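Local coordinates for muconate lactonizing enzyme (Corynebacterium glutamicum, PDB 3I4K), which belongs to the enolase superfamily, pairing an N-terminal capping domain with a TIM-barrel-like domain that holds a magnesium ion, at residues Pro19-His24 and Leu335-Tyr340; Gln34-Val39 and Glu52-Gly57; Ile341-Glu346 and Leu360-Asp365; Val138-Ala143 and Gly350-Pro355. All blocks are in the same frame, centred on the assembly; numbering follows the deposited sequence.

Contact 1: residues Pro19-His24 and Leu335-Tyr340; sequences PLIRPH and LLKDTY
Leu20 meets Leu336 in a single backbone bridge, and two hydrogen bonds running in opposite senses close it. Lys337 N gives its hydrogen to Pro19 O at 3.0 Å, while Leu335 O, the carbonyl of the last residue of helix 332-335, accepts from Ile21 N at 3.1 Å. Both bonds are close to straight, and between them they pair two backbone donors with two acceptors. Leu335 O also receives a CA-H contact from Leu20.

Apolar side chains flank the two bonds. Leu335, its CG swung opposite the backbone N (chi1 -168°), sends CD2 over one face of the His24 ring, 3.8 Å from the centroid and almost on the ring normal, a CH-pi contact; its CG lies 3.9 Å from Leu20 CG. Beyond the bridge, Ile21 CG1 is tight against Lys337 CA at 3.4 Å. Asp338 OD2 is hydrogen-bonded to Tyr372 OH, and OD1 has a long, weak ion pair with Lys368. The chain of 19-24 turns a corner just past the bridge. Such a docking, an edge strand of the N-terminal domain held by a loop of the C-terminal domain, is an interdomain seam of the enolase-superfamily fold.

Contact 2: residues Gln34-Val39 and Glu52-Gly57; sequences QHILLV and EGVVPG
This is an antiparallel beta-hairpin contact, buried in the three-stranded sheet of the N-terminal domain, that continues past the end of strand 48-53 as side chain-to-backbone bonding. Leu37 and Gly53 form a hydrogen-bonded pair: Gly53 N to Leu37 O is 2.7 Å and Leu37 N to Gly53 O is 2.8 Å. Leu38 and Glu52 follow as a non-hydrogen-bonded pair.

Beyond Gly53 the backbone ladder ends and the Gln34 side chain takes over the bonding. Its CG is opposite the backbone N (chi1 175°) and the chain bends at chi2, so that the Gln34 and Val54 side chains cross at about a right angle, with NE2 against Val54 CG2. Gly57 N reaches Gln34 OE1 at 3.3 Å on a lone pair, in the carbonyl plane, while His35 N donates to the same oxygen from a tilt. Gln34 NE2 makes a weak bond to Val55 O, its stronger partner being Leu305 O. At its edge the His35 ring brings CD2 to 3.0 Å from Gly57 O, and ND1 is hydrogen-bonded to Asp17 OD1.

Ile36 CG2 lies against the stem of Glu52, 3.5 Å from CG. The carboxylate beyond is gripped by Tyr340 OH and the backbone N atoms of Gly307 and Gly310, so this buried group is well supplied with donors, which would probably favour its ionised form.

Contact 3: residues Ile341-Glu346 and Leu360-Asp365; sequences IVQEFE and LGVDVD
The backbones of 341-346 and 360-365, neither helix nor strand, approach most closely at Ile341 and Val364, whose CA atoms are 4.2 Å apart. Here two irregular segments of the enolase-type C-terminal domain pack together, one leading into strand 347-348 and the other into helix 366-372, with Asp365 as that helix's N-cap.

The polar part of the contact belongs to Gln343, whose amide bonds to both the backbone and, less surely, the side chain of Asp363. Its CG stands beside the backbone N (chi1 -59°), and a bend at chi2 brings the flat end across to the other segment. There OE1 accepts from Asp363 N at 3.0 Å with a nearly straight N-H (169°), the donor lying in the carbonyl plane on a lone pair; this is the firm bond of the pair. The amide also lies almost coplanar with the Asp363 carboxylate, and NE2 makes a weak, strongly bent bond to OD1, but OE1 comes about as close to that same OD1, acceptor to acceptor, so the detail is doubtful. The other carboxylate oxygen, OD2, has a long, weak ion pair with Arg120.

Apolar groups fill in around this pair. Ile341 crosses Val362 at about a right angle, but the model is overly tight here and the closeness is doubtful. Ile341 also lies on Pro308 and Ile309 of helix 308-320, so the loop is tied to a helix of the barrel. Next in the chain, Val342 CG2 approaches Val364 O at 3.7 Å and Asp365 CB at 3.9 Å.

Contact 4: residues Val138-Ala143 and Gly350-Pro355; sequences VDVTWA and GQVAIP
Val138 and Val352 lie side by side and point the same way from an antiparallel hydrogen-bonded pair, where strand 351-353 joins the first strand of the barrel-like C-terminal domain. Val352 has CG1 between its backbone N and carbonyl carbon (chi1 57°), which directs that methyl to the first strand. There it touches Val138 CG2 at 3.7 Å and, more tightly, Val140 CG2 at 3.4 Å; Val140 comes in obliquely, so one methyl of Val352 sits against two valines. Ile354 instead crosses Val138 at about a right angle, bringing CD1 to 4.2 Å from Val138 CG1. Leu315 of helix 308-320 touches both Val138 and Val352, making this cluster part of the packing between barrel strand and surrounding helix.

The neighbouring pair, Asp139 with Gln351, is non-hydrogen-bonded and its side chains diverge at their roots, yet farther out they run side by side. Gln351 CB lies 3.1 Å from Val138 O.

Backbone bonds fix this register: Val138 N to Val352 O and Val352 N to Val138 O are both 3.2 Å. Farther along, where the first strand is interrupted, Val140 N donates to Gly350 O. A water molecule bridges that end, donating to Val140 O at 3.0 Å and to Gly350 O at 2.9 Å.

How the contacts relate
Contacts 2 and 4 are the buried, sheet-based pair: each rests on an antiparallel ladder, the first in the N-terminal domain and the second in the barrel, and they do not touch. Contacts 1 and 3 are only partly buried and rely on loops, with one backbone bridge in the former and a side-chain amide in the latter. Contact 1 joins the two domains: its Leu20 lies on Gln34 of contact 2, its His24 meets Ala143 of contact 4, and the carbonyl of its Tyr340 reaches Asp365 of contact 3. Contact 3 in turn meets contact 4 where Phe345 packs on Pro355. Valines dominate contact 4, whereas buried polar side chains distinguish contact 2.

Contact 1: residues Pro19-His24 and Leu335-Tyr340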
loop_
_atom_site.group_PDB
_atom_site.type_symbol
_atom_site.label_atom_id
_atom_site.label_comp_id
_atom_site.label_asym_id
_atom_site.label_seq_id
_atom_site.Cartn_x
_atom_site.Cartn_y
_atom_site.Cartn_z
ATOM N N PRO A 19 -18.989 12.206 26.885
ATOM C CA PRO A 19 -19.253 13.642 26.766
ATOM C C PRO A 19 -18.025 14.446 26.376
ATOM O O PRO A 19 -16.903 14.112 26.755
ATOM C CB PRO A 19 -19.753 14.016 28.160
ATOM C CG PRO A 19 -20.353 12.740 28.656
ATOM C CD PRO A 19 -19.322 11.734 28.238
ATOM N N LEU A 20 -18.243 15.508 25.614
ATOM C CA LEU A 20 -17.153 16.375 25.195
ATOM C C LEU A 20 -17.017 17.490 26.218
ATOM O O LEU A 20 -17.948 17.759 26.977
ATOM C CB LEU A 20 -17.441 16.962 23.813
ATOM C CG LEU A 20 -17.076 16.115 22.587
ATOM C CD1 LEU A 20 -17.454 14.656 22.804
ATOM C CD2 LEU A 20 -17.781 16.688 21.362
ATOM N N ILE A 21 -15.862 18.140 26.247
ATOM C CA ILE A 21 -15.663 19.214 27.201
ATOM C C ILE A 21 -16.568 20.386 26.849
ATOM O O ILE A 21 -17.197 20.977 27.727
ATOM C CB ILE A 21 -14.197 19.676 27.223
ATOM C CG1 ILE A 21 -13.288 18.471 27.472
ATOM C CG2 ILE A 21 -13.995 20.720 28.324
ATOM C CD1 ILE A 21 -11.812 18.808 27.536
ATOM N N ARG A 22 -16.637 20.708 25.560
ATOM C CA ARG A 22 -17.469 21.804 25.066
ATOM C C ARG A 22 -18.344 21.293 23.929
ATOM O O ARG A 22 -18.072 20.239 23.356
ATOM C CB ARG A 22 -16.600 22.946 24.532
ATOM C CG ARG A 22 -15.627 23.539 25.534
ATOM C CD ARG A 22 -14.810 24.657 24.893
ATOM N NE ARG A 22 -13.839 25.250 25.814
ATOM C CZ ARG A 22 -14.152 26.015 26.859
ATOM N NH1 ARG A 22 -15.420 26.293 27.135
ATOM N NH2 ARG A 22 -13.190 26.506 27.631
ATOM N N PRO A 23 -19.417 22.027 23.595
ATOM C CA PRO A 23 -20.302 21.607 22.503
ATOM C C PRO A 23 -19.532 21.740 21.196
ATOM O O PRO A 23 -18.941 22.785 20.930
ATOM C CB PRO A 23 -21.453 22.608 22.585
ATOM C CG PRO A 23 -21.480 22.973 24.035
ATOM C CD PRO A 23 -20.016 23.144 24.347
ATOM N N HIS A 24 -19.528 20.689 20.384
ATOM C CA HIS A 24 -18.803 20.735 19.115
ATOM C C HIS A 24 -19.818 20.863 17.986
ATOM O O HIS A 24 -20.480 19.896 17.623
ATOM C CB HIS A 24 -17.954 19.467 18.949
ATOM C CG HIS A 24 -16.697 19.686 18.168
ATOM N ND1 HIS A 24 -15.769 20.646 18.509
ATOM C CD2 HIS A 24 -16.223 19.084 17.051
ATOM C CE1 HIS A 24 -14.780 20.629 17.633
ATOM N NE2 HIS A 24 -15.031 19.690 16.738
ATOM N N LEU A 335 -10.536 16.417 22.959
ATOM C CA LEU A 335 -11.897 16.937 22.887
ATOM C C LEU A 335 -12.807 16.236 23.890
ATOM O O LEU A 335 -13.833 16.780 24.303
ATOM C CB LEU A 335 -12.447 16.758 21.471
ATOM C CG LEU A 335 -13.739 17.497 21.133
ATOM C CD1 LEU A 335 -13.505 18.989 21.249
ATOM C CD2 LEU A 335 -14.188 17.136 19.725
ATOM N N LEU A 336 -12.429 15.024 24.277
ATOM C CA LEU A 336 -13.208 14.258 25.238
ATOM C C LEU A 336 -12.997 14.831 26.637
ATOM O O LEU A 336 -11.885 15.219 27.001
ATOM C CB LEU A 336 -12.771 12.796 25.224
ATOM C CG LEU A 336 -12.800 12.063 23.886
ATOM C CD1 LEU A 336 -12.179 10.688 24.050
ATOM C CD2 LEU A 336 -14.229 11.953 23.390
ATOM N N LYS A 337 -14.063 14.885 27.424
ATOM C CA LYS A 337 -13.961 15.409 28.779
ATOM C C LYS A 337 -13.398 14.319 29.697
ATOM O O LYS A 337 -12.947 14.593 30.810
ATOM C CB LYS A 337 -15.340 15.874 29.260
ATOM C CG LYS A 337 -15.336 16.598 30.594
ATOM C CD LYS A 337 -16.702 17.192 30.908
ATOM C CE LYS A 337 -17.797 16.131 30.877
ATOM N NZ LYS A 337 -17.546 15.010 31.838
ATOM N N ASP A 338 -13.415 13.083 29.210
ATOM C CA ASP A 338 -12.903 11.947 29.965
ATOM C C ASP A 338 -12.431 10.871 28.988
ATOM O O ASP A 338 -12.705 10.953 27.791
ATOM C CB ASP A 338 -13.997 11.404 30.888
ATOM C CG ASP A 338 -13.502 10.302 31.802
ATOM O OD1 ASP A 338 -12.358 10.392 32.289
ATOM O OD2 ASP A 338 -14.263 9.347 32.051
ATOM N N THR A 339 -11.716 9.868 29.488
ATOM C CA THR A 339 -11.219 8.807 28.625
ATOM C C THR A 339 -11.494 7.405 29.170
ATOM O O THR A 339 -12.270 7.234 30.110
ATOM C CB THR A 339 -9.698 8.984 28.368
ATOM O OG1 THR A 339 -9.165 7.799 27.763
ATOM C CG2 THR A 339 -8.963 9.269 29.661
ATOM N N TYR A 340 -10.875 6.405 28.553
ATOM C CA TYR A 340 -11.017 5.014 28.966
ATOM C C TYR A 340 -9.808 4.263 28.438
ATOM O O TYR A 340 -9.910 3.111 28.015
ATOM C CB TYR A 340 -12.296 4.401 28.386
ATOM C CG TYR A 340 -12.409 4.495 26.882
ATOM C CD1 TYR A 340 -12.589 5.726 26.255
ATOM C CD2 TYR A 340 -12.340 3.354 26.083
ATOM C CE1 TYR A 340 -12.696 5.821 24.873
ATOM C CE2 TYR A 340 -12.444 3.439 24.696
ATOM C CZ TYR A 340 -12.621 4.677 24.102
ATOM O OH TYR A 340 -12.724 4.780 22.736
#

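Contact 2: residues Gln34-Val39 and Glu52-Gly57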
loop_
_atom_site.group_PDB
_atom_site.type_symbol
_atom_site.label_atom_id
_atom_site.label_comp_id
_atom_site.label_asym_id
_atom_site.label_seq_id
_atom_site.Cartn_x
_atom_site.Cartn_y
_atom_site.Cartn_z
ATOM N N GLN A 34 -19.367 12.193 22.013
ATOM C CA GLN A 34 -19.021 11.375 20.863
ATOM C C GLN A 34 -19.534 9.966 21.099
ATOM O O GLN A 34 -19.584 9.494 22.238
ATOM C CB GLN A 34 -17.503 11.358 20.640
ATOM C CG GLN A 34 -17.036 10.415 19.524
ATOM C CD GLN A 34 -17.497 10.839 18.129
ATOM O OE1 GLN A 34 -18.679 11.105 17.903
ATOM N NE2 GLN A 34 -16.560 10.887 17.184
ATOM N N HIS A 35 -19.937 9.310 20.019
ATOM C CA HIS A 35 -20.449 7.952 20.079
ATOM C C HIS A 35 -19.388 7.072 19.449
ATOM O O HIS A 35 -18.972 7.288 18.309
ATOM C CB HIS A 35 -21.761 7.854 19.301
ATOM C CG HIS A 35 -22.696 8.990 19.574
ATOM N ND1 HIS A 35 -23.183 9.265 20.833
ATOM C CD2 HIS A 35 -23.189 9.955 18.761
ATOM C CE1 HIS A 35 -23.932 10.353 20.785
ATOM N NE2 HIS A 35 -23.950 10.790 19.540
ATOM N N ILE A 36 -18.952 6.075 20.201
ATOM C CA ILE A 36 -17.908 5.193 19.734
ATOM C C ILE A 36 -18.299 3.731 19.832
ATOM O O ILE A 36 -18.772 3.273 20.872
ATOM C CB ILE A 36 -16.636 5.438 20.564
ATOM C CG1 ILE A 36 -16.278 6.925 20.498
ATOM C CG2 ILE A 36 -15.498 4.556 20.073
ATOM C CD1 ILE A 36 -15.156 7.345 21.414
ATOM N N LEU A 37 -18.127 3.000 18.739
ATOM C CA LEU A 37 -18.414 1.577 18.758
ATOM C C LEU A 37 -17.084 0.905 19.053
ATOM O O LEU A 37 -16.282 0.687 18.143
ATOM C CB LEU A 37 -18.923 1.075 17.410
ATOM C CG LEU A 37 -19.179 -0.437 17.465
ATOM C CD1 LEU A 37 -20.427 -0.693 18.312
ATOM C CD2 LEU A 37 -19.351 -1.016 16.067
ATOM N N LEU A 38 -16.840 0.594 20.324
ATOM C CA LEU A 38 -15.596 -0.060 20.710
ATOM C C LEU A 38 -15.724 -1.538 20.381
ATOM O O LEU A 38 -16.508 -2.255 20.996
ATOM C CB LEU A 38 -15.336 0.132 22.207
ATOM C CG LEU A 38 -14.011 -0.392 22.769
ATOM C CD1 LEU A 38 -12.834 0.381 22.180
ATOM C CD2 LEU A 38 -14.026 -0.234 24.285
ATOM N N VAL A 39 -14.969 -1.988 19.389
ATOM C CA VAL A 39 -15.011 -3.381 18.970
ATOM C C VAL A 39 -13.773 -4.097 19.496
ATOM O O VAL A 39 -12.677 -3.542 19.488
ATOM C CB VAL A 39 -15.058 -3.492 17.420
ATOM C CG1 VAL A 39 -15.148 -4.948 17.000
ATOM C CG2 VAL A 39 -16.253 -2.718 16.879
ATOM N N GLU A 52 -12.123 0.973 16.868
ATOM C CA GLU A 52 -13.273 1.868 16.979
ATOM C C GLU A 52 -14.152 2.040 15.740
ATOM O O GLU A 52 -13.659 2.274 14.637
ATOM C CB GLU A 52 -12.811 3.260 17.427
ATOM C CG GLU A 52 -12.455 3.379 18.909
ATOM C CD GLU A 52 -12.128 4.803 19.313
ATOM O OE1 GLU A 52 -12.527 5.734 18.587
ATOM O OE2 GLU A 52 -11.488 5.002 20.362
ATOM N N GLY A 53 -15.463 1.921 15.940
ATOM C CA GLY A 53 -16.420 2.147 14.869
ATOM C C GLY A 53 -16.915 3.543 15.215
ATOM O O GLY A 53 -17.790 3.700 16.068
ATOM N N VAL A 54 -16.364 4.563 14.559
ATOM C CA VAL A 54 -16.716 5.936 14.894
ATOM C C VAL A 54 -16.736 6.941 13.735
ATOM O O VAL A 54 -15.861 6.918 12.871
ATOM C CB VAL A 54 -15.727 6.448 15.974
ATOM C CG1 VAL A 54 -14.291 6.307 15.462
ATOM C CG2 VAL A 54 -16.020 7.887 16.338
ATOM N N VAL A 55 -17.744 7.812 13.740
ATOM C CA VAL A 55 -17.911 8.869 12.741
ATOM C C VAL A 55 -18.003 10.191 13.501
ATOM O O VAL A 55 -18.265 10.201 14.699
ATOM C CB VAL A 55 -19.198 8.698 11.904
ATOM C CG1 VAL A 55 -19.086 7.471 11.017
ATOM C CG2 VAL A 55 -20.418 8.593 12.826
ATOM N N PRO A 56 -17.800 11.325 12.813
ATOM C CA PRO A 56 -17.860 12.643 13.453
ATOM C C PRO A 56 -19.234 13.053 13.968
ATOM O O PRO A 56 -19.941 13.812 13.301
ATOM C CB PRO A 56 -17.377 13.592 12.348
ATOM C CG PRO A 56 -16.600 12.706 11.428
ATOM C CD PRO A 56 -17.415 11.458 11.397
ATOM N N GLY A 57 -19.615 12.556 15.145
ATOM C CA GLY A 57 -20.903 12.929 15.717
ATOM C C GLY A 57 -22.113 12.063 15.396
ATOM O O GLY A 57 -22.797 11.587 16.309
#

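Contact 3: residues Ile341-Glu346 and Leu360-Asp365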
loop_
_atom_site.group_PDB
_atom_site.type_symbol
_atom_site.label_atom_id
_atom_site.label_comp_id
_atom_site.label_asym_id
_atom_site.label_seq_id
_atom_site.Cartn_x
_atom_site.Cartn_y
_atom_site.Cartn_z
ATOM N N ILE A 341 -8.655 4.919 28.493
ATOM C CA ILE A 341 -7.440 4.327 27.970
ATOM C C ILE A 341 -6.271 4.133 28.947
ATOM O O ILE A 341 -5.172 3.755 28.534
ATOM C CB ILE A 341 -6.974 5.140 26.731
ATOM C CG1 ILE A 341 -6.496 4.181 25.651
ATOM C CG2 ILE A 341 -5.899 6.147 27.107
ATOM C CD1 ILE A 341 -7.545 3.170 25.237
ATOM N N VAL A 342 -6.501 4.375 30.234
ATOM C CA VAL A 342 -5.446 4.206 31.241
ATOM C C VAL A 342 -4.322 5.237 31.106
ATOM O O VAL A 342 -4.208 6.145 31.932
ATOM C CB VAL A 342 -4.824 2.787 31.172
ATOM C CG1 VAL A 342 -3.695 2.661 32.181
ATOM C CG2 VAL A 342 -5.888 1.738 31.441
ATOM N N GLN A 343 -3.490 5.095 30.077
ATOM C CA GLN A 343 -2.393 6.037 29.862
ATOM C C GLN A 343 -2.911 7.340 29.280
ATOM O O GLN A 343 -4.073 7.442 28.894
ATOM C CB GLN A 343 -1.351 5.454 28.906
ATOM C CG GLN A 343 -0.734 4.157 29.375
ATOM C CD GLN A 343 -1.286 2.954 28.644
ATOM O OE1 GLN A 343 -2.502 2.773 28.542
ATOM N NE2 GLN A 343 -0.391 2.119 28.130
ATOM N N GLU A 344 -2.038 8.336 29.223
ATOM C CA GLU A 344 -2.397 9.630 28.666
ATOM C C GLU A 344 -1.472 9.940 27.495
ATOM O O GLU A 344 -0.317 9.514 27.477
ATOM C CB GLU A 344 -2.268 10.722 29.725
ATOM C CG GLU A 344 -3.177 10.521 30.919
ATOM C CD GLU A 344 -3.110 11.673 31.899
ATOM O OE1 GLU A 344 -3.845 11.631 32.911
ATOM O OE2 GLU A 344 -2.326 12.620 31.661
ATOM N N PHE A 345 -1.994 10.672 26.514
ATOM C CA PHE A 345 -1.224 11.052 25.339
ATOM C C PHE A 345 -0.417 12.284 25.712
ATOM O O PHE A 345 -0.795 13.016 26.625
ATOM C CB PHE A 345 -2.160 11.380 24.174
ATOM C CG PHE A 345 -2.837 10.182 23.581
ATOM C CD1 PHE A 345 -2.153 9.337 22.720
ATOM C CD2 PHE A 345 -4.163 9.894 23.888
ATOM C CE1 PHE A 345 -2.777 8.218 22.167
ATOM C CE2 PHE A 345 -4.800 8.774 23.342
ATOM C CZ PHE A 345 -4.105 7.936 22.480
ATOM N N GLU A 346 0.687 12.522 25.015
ATOM C CA GLU A 346 1.508 13.684 25.322
ATOM C C GLU A 346 1.416 14.719 24.223
ATOM O O GLU A 346 2.048 14.571 23.179
ATOM C CB GLU A 346 2.971 13.281 25.504
ATOM C CG GLU A 346 3.180 12.098 26.415
ATOM C CD GLU A 346 4.648 11.808 26.651
ATOM O OE1 GLU A 346 4.961 10.684 27.098
ATOM O OE2 GLU A 346 5.486 12.708 26.396
ATOM N N LEU A 360 -1.704 -0.908 20.074
ATOM C CA LEU A 360 -1.823 0.506 19.733
ATOM C C LEU A 360 -0.905 1.359 20.598
ATOM O O LEU A 360 -0.692 2.537 20.311
ATOM C CB LEU A 360 -3.266 1.000 19.899
ATOM C CG LEU A 360 -4.343 0.653 18.865
ATOM C CD1 LEU A 360 -3.733 0.602 17.474
ATOM C CD2 LEU A 360 -4.971 -0.668 19.203
ATOM N N GLY A 361 -0.360 0.759 21.652
ATOM C CA GLY A 361 0.520 1.491 22.547
ATOM C C GLY A 361 -0.285 2.096 23.680
ATOM O O GLY A 361 0.177 2.986 24.399
ATOM N N VAL A 362 -1.510 1.612 23.835
ATOM C CA VAL A 362 -2.378 2.109 24.885
ATOM C C VAL A 362 -3.406 1.040 25.246
ATOM O O VAL A 362 -3.970 0.386 24.368
ATOM C CB VAL A 362 -3.063 3.417 24.442
ATOM C CG1 VAL A 362 -4.279 3.124 23.579
ATOM C CG2 VAL A 362 -3.407 4.238 25.651
ATOM N N ASP A 363 -3.634 0.850 26.543
ATOM C CA ASP A 363 -4.574 -0.165 27.012
ATOM C C ASP A 363 -5.888 0.450 27.461
ATOM O O ASP A 363 -5.925 1.595 27.895
ATOM C CB ASP A 363 -3.962 -0.950 28.172
ATOM C CG ASP A 363 -2.450 -0.972 28.123
ATOM O OD1 ASP A 363 -1.826 0.018 28.566
ATOM O OD2 ASP A 363 -1.888 -1.969 27.630
ATOM N N VAL A 364 -6.965 -0.318 27.364
ATOM C CA VAL A 364 -8.274 0.181 27.757
ATOM C C VAL A 364 -8.519 0.007 29.247
ATOM O O VAL A 364 -7.954 -0.885 29.877
ATOM C CB VAL A 364 -9.396 -0.547 26.995
ATOM C CG1 VAL A 364 -9.203 -0.379 25.494
ATOM C CG2 VAL A 364 -9.401 -2.014 27.364
ATOM N N ASP A 365 -9.355 0.878 29.804
ATOM C CA ASP A 365 -9.721 0.825 31.215
ATOM C C ASP A 365 -11.146 0.289 31.243
ATOM O O ASP A 365 -12.106 1.055 31.149
ATOM C CB ASP A 365 -9.690 2.224 31.834
ATOM C CG ASP A 365 -10.147 2.232 33.292
ATOM O OD1 ASP A 365 -11.184 1.605 33.601
ATOM O OD2 ASP A 365 -9.478 2.877 34.123
#

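Contact 4: residues Val138-Ala143 and Gly350-Pro355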
loop_
_atom_site.group_PDB
_atom_site.type_symbol
_atom_site.label_atom_id
_atom_site.label_comp_id
_atom_site.label_asym_id
_atom_site.label_seq_id
_atom_site.Cartn_x
_atom_site.Cartn_y
_atom_site.Cartn_z
ATOM N N VAL A 138 4.125 13.600 15.567
ATOM C CA VAL A 138 3.506 14.296 14.443
ATOM C C VAL A 138 2.969 15.663 14.836
ATOM O O VAL A 138 2.747 15.942 16.016
ATOM C CB VAL A 138 2.321 13.474 13.858
ATOM C CG1 VAL A 138 2.816 12.133 13.330
ATOM C CG2 VAL A 138 1.257 13.245 14.928
ATOM N N ASP A 139 2.774 16.528 13.848
ATOM C CA ASP A 139 2.211 17.832 14.134
ATOM C C ASP A 139 0.704 17.649 14.255
ATOM O O ASP A 139 0.125 16.734 13.659
ATOM C CB ASP A 139 2.556 18.826 13.032
ATOM C CG ASP A 139 4.032 19.188 13.032
ATOM O OD1 ASP A 139 4.567 19.474 14.126
ATOM O OD2 ASP A 139 4.659 19.192 11.953
ATOM N N VAL A 140 0.073 18.509 15.044
ATOM C CA VAL A 140 -1.360 18.417 15.253
ATOM C C VAL A 140 -2.045 19.751 15.024
ATOM O O VAL A 140 -1.695 20.766 15.636
ATOM C CB VAL A 140 -1.677 17.911 16.688
ATOM C CG1 VAL A 140 -3.194 17.802 16.894
ATOM C CG2 VAL A 140 -1.022 16.557 16.908
ATOM N N THR A 141 -3.009 19.735 14.112
ATOM C CA THR A 141 -3.801 20.909 13.781
ATOM C C THR A 141 -5.008 20.840 14.708
ATOM O O THR A 141 -5.612 19.776 14.857
ATOM C CB THR A 141 -4.304 20.863 12.309
ATOM O OG1 THR A 141 -3.188 20.867 11.412
ATOM C CG2 THR A 141 -5.198 22.060 12.008
ATOM N N TRP A 142 -5.354 21.959 15.337
ATOM C CA TRP A 142 -6.504 21.983 16.239
ATOM C C TRP A 142 -7.734 22.496 15.495
ATOM O O TRP A 142 -7.701 23.564 14.886
ATOM C CB TRP A 142 -6.211 22.863 17.474
ATOM C CG TRP A 142 -7.375 22.978 18.447
ATOM C CD1 TRP A 142 -8.222 24.045 18.591
ATOM C CD2 TRP A 142 -7.840 21.972 19.365
ATOM N NE1 TRP A 142 -9.185 23.763 19.537
ATOM C CE2 TRP A 142 -8.975 22.501 20.027
ATOM C CE3 TRP A 142 -7.411 20.678 19.691
ATOM C CZ2 TRP A 142 -9.688 21.779 20.997
ATOM C CZ3 TRP A 142 -8.124 19.953 20.664
ATOM C CH2 TRP A 142 -9.249 20.512 21.300
ATOM N N ALA A 143 -8.810 21.717 15.538
ATOM C CA ALA A 143 -10.050 22.092 14.864
ATOM C C ALA A 143 -11.083 22.651 15.845
ATOM O O ALA A 143 -11.311 22.095 16.918
ATOM C CB ALA A 143 -10.634 20.883 14.136
ATOM N N GLY A 350 2.622 21.795 19.993
ATOM C CA GLY A 350 1.925 21.565 18.740
ATOM C C GLY A 350 2.031 20.163 18.180
ATOM O O GLY A 350 1.674 19.919 17.025
ATOM N N GLN A 351 2.510 19.231 18.992
ATOM C CA GLN A 351 2.646 17.863 18.534
ATOM C C GLN A 351 2.110 16.873 19.547
ATOM O O GLN A 351 1.637 17.239 20.615
ATOM C CB GLN A 351 4.117 17.537 18.269
ATOM C CG GLN A 351 4.882 18.599 17.501
ATOM C CD GLN A 351 6.143 18.036 16.876
ATOM O OE1 GLN A 351 6.102 17.438 15.798
ATOM N NE2 GLN A 351 7.267 18.204 17.558
ATOM N N VAL A 352 2.189 15.607 19.185
ATOM C CA VAL A 352 1.774 14.526 20.055
ATOM C C VAL A 352 2.712 13.375 19.718
ATOM O O VAL A 352 2.984 13.110 18.543
ATOM C CB VAL A 352 0.306 14.116 19.810
ATOM C CG1 VAL A 352 0.099 13.713 18.365
ATOM C CG2 VAL A 352 -0.072 12.973 20.743
ATOM N N ALA A 353 3.235 12.717 20.746
ATOM C CA ALA A 353 4.157 11.613 20.536
ATOM C C ALA A 353 3.401 10.336 20.228
ATOM O O ALA A 353 2.294 10.132 20.718
ATOM C CB ALA A 353 5.032 11.421 21.770
ATOM N N ILE A 354 3.999 9.484 19.404
ATOM C CA ILE A 354 3.384 8.219 19.048
ATOM C C ILE A 354 3.416 7.318 20.272
ATOM O O ILE A 354 4.426 7.240 20.969
ATOM C CB ILE A 354 4.138 7.516 17.883
ATOM C CG1 ILE A 354 3.763 8.153 16.537
ATOM C CG2 ILE A 354 3.777 6.028 17.848
ATOM C CD1 ILE A 354 4.012 9.628 16.442
ATOM N N PRO A 355 2.304 6.628 20.551
ATOM C CA PRO A 355 2.197 5.723 21.699
ATOM C C PRO A 355 3.175 4.557 21.618
ATOM O O PRO A 355 3.027 3.665 20.781
ATOM C CB PRO A 355 0.749 5.251 21.631
ATOM C CG PRO A 355 0.053 6.407 20.996
ATOM C CD PRO A 355 0.999 6.772 19.887
HETATM O O HOH W 1 0.869 22.245 15.418
#